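PDB 3BIJ: peptidase, C14 family from Geobacter sulfurreducens PCA, which is probably a cysteine-type endopeptidase of the caspase-like C14 family, though its own activity and substrates remain uncharacterised. Local coordinates for residues V198-Q209 / Q255-D266. Residues are numbered along the deposited sequence; the frame is centred on the assembly and turned at random.
Sequences VKASILLISGCQ and QTPNFFTAGTPD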
ATOM      1  N   VAL A 198      18.937  43.050  -1.293  1.00 74.11           N
ATOM      2  CA  VAL A 198      19.907  43.124  -2.370  1.00 70.37           C
ATOM      3  C   VAL A 198      19.422  44.087  -3.442  1.00 69.77           C
ATOM      4  O   VAL A 198      18.224  44.200  -3.685  1.00 78.46           O
ATOM      5  CB  VAL A 198      20.115  41.748  -2.991  1.00 73.38           C
ATOM      6  CG1 VAL A 198      21.062  41.847  -4.184  1.00 83.20           C
ATOM      7  CG2 VAL A 198      20.657  40.807  -1.937  1.00 69.65           C
ATOM      8  N   LYS A 199      20.350  44.785  -4.080  1.00 67.43           N
ATOM      9  CA  LYS A 199      19.983  45.739  -5.116  1.00 63.63           C
ATOM     10  C   LYS A 199      19.416  45.068  -6.356  1.00 62.28           C
ATOM     11  O   LYS A 199      18.455  45.560  -6.954  1.00 66.60           O
ATOM     12  CB  LYS A 199      21.197  46.582  -5.506  1.00 63.38           C
ATOM     13  CG  LYS A 199      22.516  46.028  -4.997  1.00 72.81           C
ATOM     14  CD  LYS A 199      23.713  46.735  -5.628  1.00 82.01           C
ATOM     15  CE  LYS A 199      23.712  48.235  -5.346  1.00 86.30           C
ATOM     16  NZ  LYS A 199      23.709  48.531  -3.879  1.00 86.37           N
ATOM     17  N   ALA A 200      20.006  43.941  -6.737  1.00 58.09           N
ATOM     18  CA  ALA A 200      19.565  43.221  -7.929  1.00 55.10           C
ATOM     19  C   ALA A 200      18.181  42.575  -7.781  1.00 59.09           C
ATOM     20  O   ALA A 200      17.704  42.367  -6.669  1.00 61.34           O
ATOM     21  CB  ALA A 200      20.597  42.172  -8.287  1.00 50.28           C
ATOM     22  N   SER A 201      17.527  42.278  -8.904  1.00 57.12           N
ATOM     23  CA  SER A 201      16.207  41.639  -8.873  1.00 56.65           C
ATOM     24  C   SER A 201      16.368  40.126  -8.906  1.00 50.28           C
ATOM     25  O   SER A 201      16.721  39.564  -9.942  1.00 46.05           O
ATOM     26  CB  SER A 201      15.358  42.052 -10.080  1.00 55.44           C
ATOM     27  OG  SER A 201      15.128  43.443 -10.114  1.00 71.88           O
ATOM     28  N   ILE A 202      16.089  39.469  -7.787  1.00 42.27           N
ATOM     29  CA  ILE A 202      16.225  38.020  -7.716  1.00 41.14           C
ATOM     30  C   ILE A 202      14.910  37.277  -8.005  1.00 46.07           C
ATOM     31  O   ILE A 202      13.844  37.642  -7.509  1.00 45.69           O
ATOM     32  CB  ILE A 202      16.721  37.567  -6.321  1.00 44.44           C
ATOM     33  CG1 ILE A 202      17.838  38.493  -5.807  1.00 49.79           C
ATOM     34  CG2 ILE A 202      17.257  36.138  -6.411  1.00 39.16           C
ATOM     35  CD1 ILE A 202      19.148  38.396  -6.578  1.00 44.99           C
ATOM     36  N   LEU A 203      15.000  36.242  -8.832  1.00 41.67           N
ATOM     37  CA  LEU A 203      13.861  35.402  -9.168  1.00 44.88           C
ATOM     38  C   LEU A 203      14.420  34.005  -8.989  1.00 53.65           C
ATOM     39  O   LEU A 203      15.146  33.486  -9.844  1.00 57.99           O
ATOM     40  CB  LEU A 203      13.390  35.613 -10.612  1.00 38.70           C
ATOM     41  CG  LEU A 203      12.388  34.592 -11.172  1.00 31.69           C
ATOM     42  CD1 LEU A 203      11.307  34.347 -10.177  1.00 33.84           C
ATOM     43  CD2 LEU A 203      11.801  35.072 -12.488  1.00 33.13           C
ATOM     44  N   LEU A 204      14.095  33.415  -7.844  1.00 54.07           N
ATOM     45  CA  LEU A 204      14.569  32.091  -7.477  1.00 45.29           C
ATOM     46  C   LEU A 204      13.473  31.052  -7.692  1.00 45.10           C
ATOM     47  O   LEU A 204      12.420  31.123  -7.066  1.00 47.96           O
ATOM     48  CB  LEU A 204      14.976  32.134  -6.012  1.00 47.48           C
ATOM     49  CG  LEU A 204      16.250  31.433  -5.557  1.00 55.74           C
ATOM     50  CD1 LEU A 204      16.694  32.055  -4.241  1.00 42.60           C
ATOM     51  CD2 LEU A 204      16.026  29.928  -5.432  1.00 44.96           C
ATOM     52  N   ILE A 205      13.725  30.099  -8.586  1.00 39.27           N
ATOM     53  CA  ILE A 205      12.778  29.026  -8.876  1.00 28.40           C
ATOM     54  C   ILE A 205      13.442  27.727  -8.455  1.00 30.87           C
ATOM     55  O   ILE A 205      14.392  27.274  -9.097  1.00 38.01           O
ATOM     56  CB  ILE A 205      12.441  28.949 -10.383  1.00 26.12           C
ATOM     57  CG1 ILE A 205      11.656  30.193 -10.819  1.00 37.98           C
ATOM     58  CG2 ILE A 205      11.642  27.703 -10.677  1.00 32.88           C
ATOM     59  CD1 ILE A 205      11.397  30.300 -12.321  1.00 20.10           C
ATOM     60  N   SER A 206      12.956  27.137  -7.366  1.00 37.82           N
ATOM     61  CA  SER A 206      13.514  25.885  -6.861  1.00 33.31           C
ATOM     62  C   SER A 206      12.660  24.679  -7.247  1.00 42.40           C
ATOM     63  O   SER A 206      11.487  24.815  -7.606  1.00 41.40           O
ATOM     64  CB  SER A 206      13.644  25.951  -5.344  1.00 43.30           C
ATOM     65  OG  SER A 206      12.378  26.197  -4.752  1.00 51.65           O
ATOM     66  N   GLY A 207      13.249  23.490  -7.145  1.00 43.20           N
ATOM     67  CA  GLY A 207      12.544  22.274  -7.509  1.00 33.89           C
ATOM     68  C   GLY A 207      11.409  21.846  -6.596  1.00 38.91           C
ATOM     69  O   GLY A 207      10.530  21.076  -6.993  1.00 42.52           O
ATOM     70  N   CYS A 208      11.410  22.326  -5.362  1.00 40.94           N
ATOM     71  CA  CYS A 208      10.349  21.937  -4.441  1.00 36.65           C
ATOM     72  C   CYS A 208      10.149  22.935  -3.299  1.00 34.14           C
ATOM     73  O   CYS A 208      10.886  23.913  -3.180  1.00 33.64           O
ATOM     74  CB  CYS A 208      10.660  20.549  -3.866  1.00 43.77           C
ATOM     75  SG  CYS A 208      12.113  20.504  -2.774  1.00 43.91           S
ATOM     76  N   GLN A 209       9.144  22.666  -2.464  1.00 33.70           N
ATOM     77  CA  GLN A 209       8.823  23.505  -1.311  1.00 37.99           C
ATOM     78  C   GLN A 209       9.719  23.091  -0.140  1.00 44.02           C
ATOM     79  O   GLN A 209      10.308  22.002  -0.153  1.00 34.49           O
ATOM     80  CB  GLN A 209       7.357  23.333  -0.895  1.00 33.29           C
ATOM     81  CG  GLN A 209       6.340  23.596  -1.991  1.00 29.96           C
ATOM     82  CD  GLN A 209       6.336  25.023  -2.470  1.00 26.42           C
ATOM     83  OE1 GLN A 209       6.070  25.283  -3.635  1.00 41.33           O
ATOM     84  NE2 GLN A 209       6.609  25.963  -1.570  1.00 34.08           N
ATOM     85  N   GLN A 255       5.843  17.159  -4.818  1.00 37.82           N
ATOM     86  CA  GLN A 255       6.975  17.943  -5.309  1.00 35.54           C
ATOM     87  C   GLN A 255       6.484  19.121  -6.148  1.00 32.36           C
ATOM     88  O   GLN A 255       6.106  18.954  -7.308  1.00 43.75           O
ATOM     89  CB  GLN A 255       7.941  17.109  -6.163  1.00 27.03           C
ATOM     90  CG  GLN A 255       9.265  17.853  -6.322  1.00 43.39           C
ATOM     91  CD  GLN A 255      10.319  17.136  -7.146  1.00 33.55           C
ATOM     92  OE1 GLN A 255      10.352  15.915  -7.220  1.00 43.15           O
ATOM     93  NE2 GLN A 255      11.206  17.905  -7.743  1.00 26.18           N
ATOM     94  N   THR A 256       6.495  20.312  -5.559  1.00 36.06           N
ATOM     95  CA  THR A 256       6.028  21.508  -6.251  1.00 35.87           C
ATOM     96  C   THR A 256       7.127  22.552  -6.297  1.00 33.62           C
ATOM     97  O   THR A 256       7.556  23.042  -5.254  1.00 35.85           O
ATOM     98  CB  THR A 256       4.810  22.155  -5.538  1.00 33.24           C
ATOM     99  OG1 THR A 256       3.807  21.164  -5.292  1.00 33.67           O
ATOM    100  CG2 THR A 256       4.215  23.265  -6.402  1.00 38.86           C
ATOM    101  N   PRO A 257       7.614  22.891  -7.504  1.00 38.64           N
ATOM    102  CA  PRO A 257       8.670  23.905  -7.574  1.00 38.32           C
ATOM    103  C   PRO A 257       8.118  25.236  -7.085  1.00 42.58           C
ATOM    104  O   PRO A 257       6.927  25.524  -7.243  1.00 35.98           O
ATOM    105  CB  PRO A 257       9.070  23.898  -9.055  1.00 39.73           C
ATOM    106  CG  PRO A 257       7.878  23.313  -9.755  1.00 44.15           C
ATOM    107  CD  PRO A 257       7.426  22.237  -8.811  1.00 38.00           C
ATOM    108  N   ASN A 258       8.985  26.032  -6.469  1.00 43.36           N
ATOM    109  CA  ASN A 258       8.593  27.318  -5.919  1.00 33.37           C
ATOM    110  C   ASN A 258       9.055  28.522  -6.736  1.00 45.92           C
ATOM    111  O   ASN A 258      10.108  28.504  -7.380  1.00 48.27           O
ATOM    112  CB  ASN A 258       9.138  27.442  -4.505  1.00 38.44           C
ATOM    113  CG  ASN A 258       8.373  28.436  -3.676  1.00 37.79           C
ATOM    114  OD1 ASN A 258       8.958  29.155  -2.873  1.00 40.91           O
ATOM    115  ND2 ASN A 258       7.053  28.479  -3.856  1.00 40.87           N
ATOM    116  N   PHE A 259       8.253  29.577  -6.675  1.00 44.78           N
ATOM    117  CA  PHE A 259       8.517  30.820  -7.380  1.00 45.42           C
ATOM    118  C   PHE A 259       8.724  31.923  -6.328  1.00 50.07           C
ATOM    119  O   PHE A 259       7.764  32.503  -5.820  1.00 49.60           O
ATOM    120  CB  PHE A 259       7.320  31.124  -8.292  1.00 44.85           C
ATOM    121  CG  PHE A 259       7.550  32.247  -9.264  1.00 50.00           C
ATOM    122  CD1 PHE A 259       7.389  33.570  -8.875  1.00 49.54           C
ATOM    123  CD2 PHE A 259       7.921  31.978 -10.576  1.00 43.90           C
ATOM    124  CE1 PHE A 259       7.594  34.606  -9.777  1.00 42.74           C
ATOM    125  CE2 PHE A 259       8.127  33.007 -11.477  1.00 40.74           C
ATOM    126  CZ  PHE A 259       7.962  34.320 -11.075  1.00 42.65           C
ATOM    127  N   PHE A 260       9.987  32.204  -6.017  1.00 51.37           N
ATOM    128  CA  PHE A 260      10.361  33.198  -5.013  1.00 50.51           C
ATOM    129  C   PHE A 260      11.093  34.409  -5.610  1.00 50.67           C
ATOM    130  O   PHE A 260      12.040  34.246  -6.383  1.00 45.50           O
ATOM    131  CB  PHE A 260      11.263  32.527  -3.983  1.00 46.62           C
ATOM    132  CG  PHE A 260      11.538  33.366  -2.780  1.00 50.47           C
ATOM    133  CD1 PHE A 260      10.515  33.665  -1.885  1.00 63.01           C
ATOM    134  CD2 PHE A 260      12.819  33.850  -2.529  1.00 49.00           C
ATOM    135  CE1 PHE A 260      10.756  34.435  -0.746  1.00 64.42           C
ATOM    136  CE2 PHE A 260      13.079  34.626  -1.392  1.00 63.64           C
ATOM    137  CZ  PHE A 260      12.042  34.920  -0.496  1.00 60.58           C
ATOM    138  N   THR A 261      10.658  35.616  -5.243  1.00 45.93           N
ATOM    139  CA  THR A 261      11.288  36.844  -5.727  1.00 43.20           C
ATOM    140  C   THR A 261      11.889  37.607  -4.553  1.00 40.75           C
ATOM    141  O   THR A 261      11.295  37.674  -3.487  1.00 44.10           O
ATOM    142  CB  THR A 261      10.286  37.788  -6.417  1.00 41.50           C
ATOM    143  OG1 THR A 261       9.279  38.184  -5.480  1.00 48.56           O
ATOM    144  CG2 THR A 261       9.634  37.112  -7.610  1.00 50.24           C
ATOM    145  N   ALA A 262      13.072  38.178  -4.749  1.00 43.20           N
ATOM    146  CA  ALA A 262      13.722  38.938  -3.696  1.00 43.41           C
ATOM    147  C   ALA A 262      14.420  40.156  -4.295  1.00 49.74           C
ATOM    148  O   ALA A 262      14.438  40.328  -5.514  1.00 48.11           O
ATOM    149  CB  ALA A 262      14.717  38.062  -2.965  1.00 45.15           C
ATOM    150  N   GLY A 263      14.988  41.006  -3.441  1.00 48.46           N
ATOM    151  CA  GLY A 263      15.677  42.188  -3.932  1.00 43.54           C
ATOM    152  C   GLY A 263      14.742  43.253  -4.471  1.00 48.78           C
ATOM    153  O   GLY A 263      13.557  43.284  -4.134  1.00 55.67           O
ATOM    154  N   THR A 264      15.270  44.135  -5.311  1.00 46.20           N
ATOM    155  CA  THR A 264      14.460  45.201  -5.876  1.00 52.11           C
ATOM    156  C   THR A 264      13.446  44.655  -6.876  1.00 53.99           C
ATOM    157  O   THR A 264      13.813  44.068  -7.890  1.00 59.50           O
ATOM    158  CB  THR A 264      15.338  46.262  -6.563  1.00 48.49           C
ATOM    159  OG1 THR A 264      16.285  46.770  -5.615  1.00 53.28           O
ATOM    160  CG2 THR A 264      14.483  47.416  -7.074  1.00 44.47           C
ATOM    161  N   PRO A 265      12.146  44.834  -6.593  1.00 56.87           N
ATOM    162  CA  PRO A 265      11.101  44.342  -7.497  1.00 54.97           C
ATOM    163  C   PRO A 265      11.284  44.827  -8.939  1.00 61.86           C
ATOM    164  O   PRO A 265      11.694  45.967  -9.174  1.00 65.82           O
ATOM    165  CB  PRO A 265       9.813  44.863  -6.856  1.00 45.07           C
ATOM    166  CG  PRO A 265      10.256  46.089  -6.135  1.00 57.28           C
ATOM    167  CD  PRO A 265      11.561  45.635  -5.506  1.00 56.37           C
ATOM    168  N   ASP A 266      10.984  43.953  -9.894  1.00 55.10           N
ATOM    169  CA  ASP A 266      11.112  44.275 -11.304  1.00 59.76           C
ATOM    170  C   ASP A 266      10.008  43.556 -12.065  1.00 68.37           C
ATOM    171  O   ASP A 266      10.219  42.474 -12.619  1.00 66.67           O
ATOM    172  CB  ASP A 266      12.474  43.819 -11.831  1.00 64.71           C
ATOM    173  CG  ASP A 266      12.756  44.320 -13.241  1.00 63.96           C
ATOM    174  OD1 ASP A 266      11.800  44.496 -14.016  1.00 58.26           O
ATOM    175  OD2 ASP A 266      13.939  44.525 -13.581  1.00 72.52           O
TER
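Ser201 OG gives a 2.7 Å hydrogen bond to Thr264 O, with the C=O...donor angle at 162°. Close by, Thr264 OG1 returns the favour, donating to Lys199 O at 2.8 Å, and these two hydroxyls tie the chain around Lys199 and Ser201 to Thr264, at one end of the strand pairing. Gly263, next to Thr264, passes close to Ala200 O: its phi is positive, and a CB there would run into that oxygen. From this end the strands run antiparallel, with hydrogen-bonded pairs Ile202-Ala262, Leu204-Phe260 and Ser206-Asn258; the Leu204 N to Phe260 O bond measures 2.7 Å. On one face of the sheet, Phe259 has CG anti to its backbone N (chi1 -170°), which swings the ring back over strand 201-206. Leu203 CD1 sits above that ring's face, 3.7 Å from its centroid, a CH-pi contact, while Ile205 CG1 comes up obliquely at 4.1 Å from Phe259 CD2. Leu270 and Arg241 from neighbouring helices also pack on Phe259. The other face carries Ile202 against Ala262, CB to CB 3.9 Å, and Leu204 CB at the edge of the Phe260 ring. Beyond Ser206, Gln209 bends across toward Thr256 and Asn258. Both Gln209 and Asn258 also pack on their own counterparts in the second subunit, and Asn211 of that subunit hydrogen-bonds Thr256 OG1. An alanine in place of Gln209 would probably open a gap beside Thr256 and Asn258 and weaken the packing against that subunit. Strand 127-133 pairs parallel with the far edge of 201-206, so 258-263 adds an antiparallel strand to the caspase-like sheet. The chemistry thus divides by position: backbone bonds set the register, two hydroxyls tie off one end, apolar groups pack on both faces, with helices over Leu203, Ile205 and Phe259, and amides gather where two subunits meet.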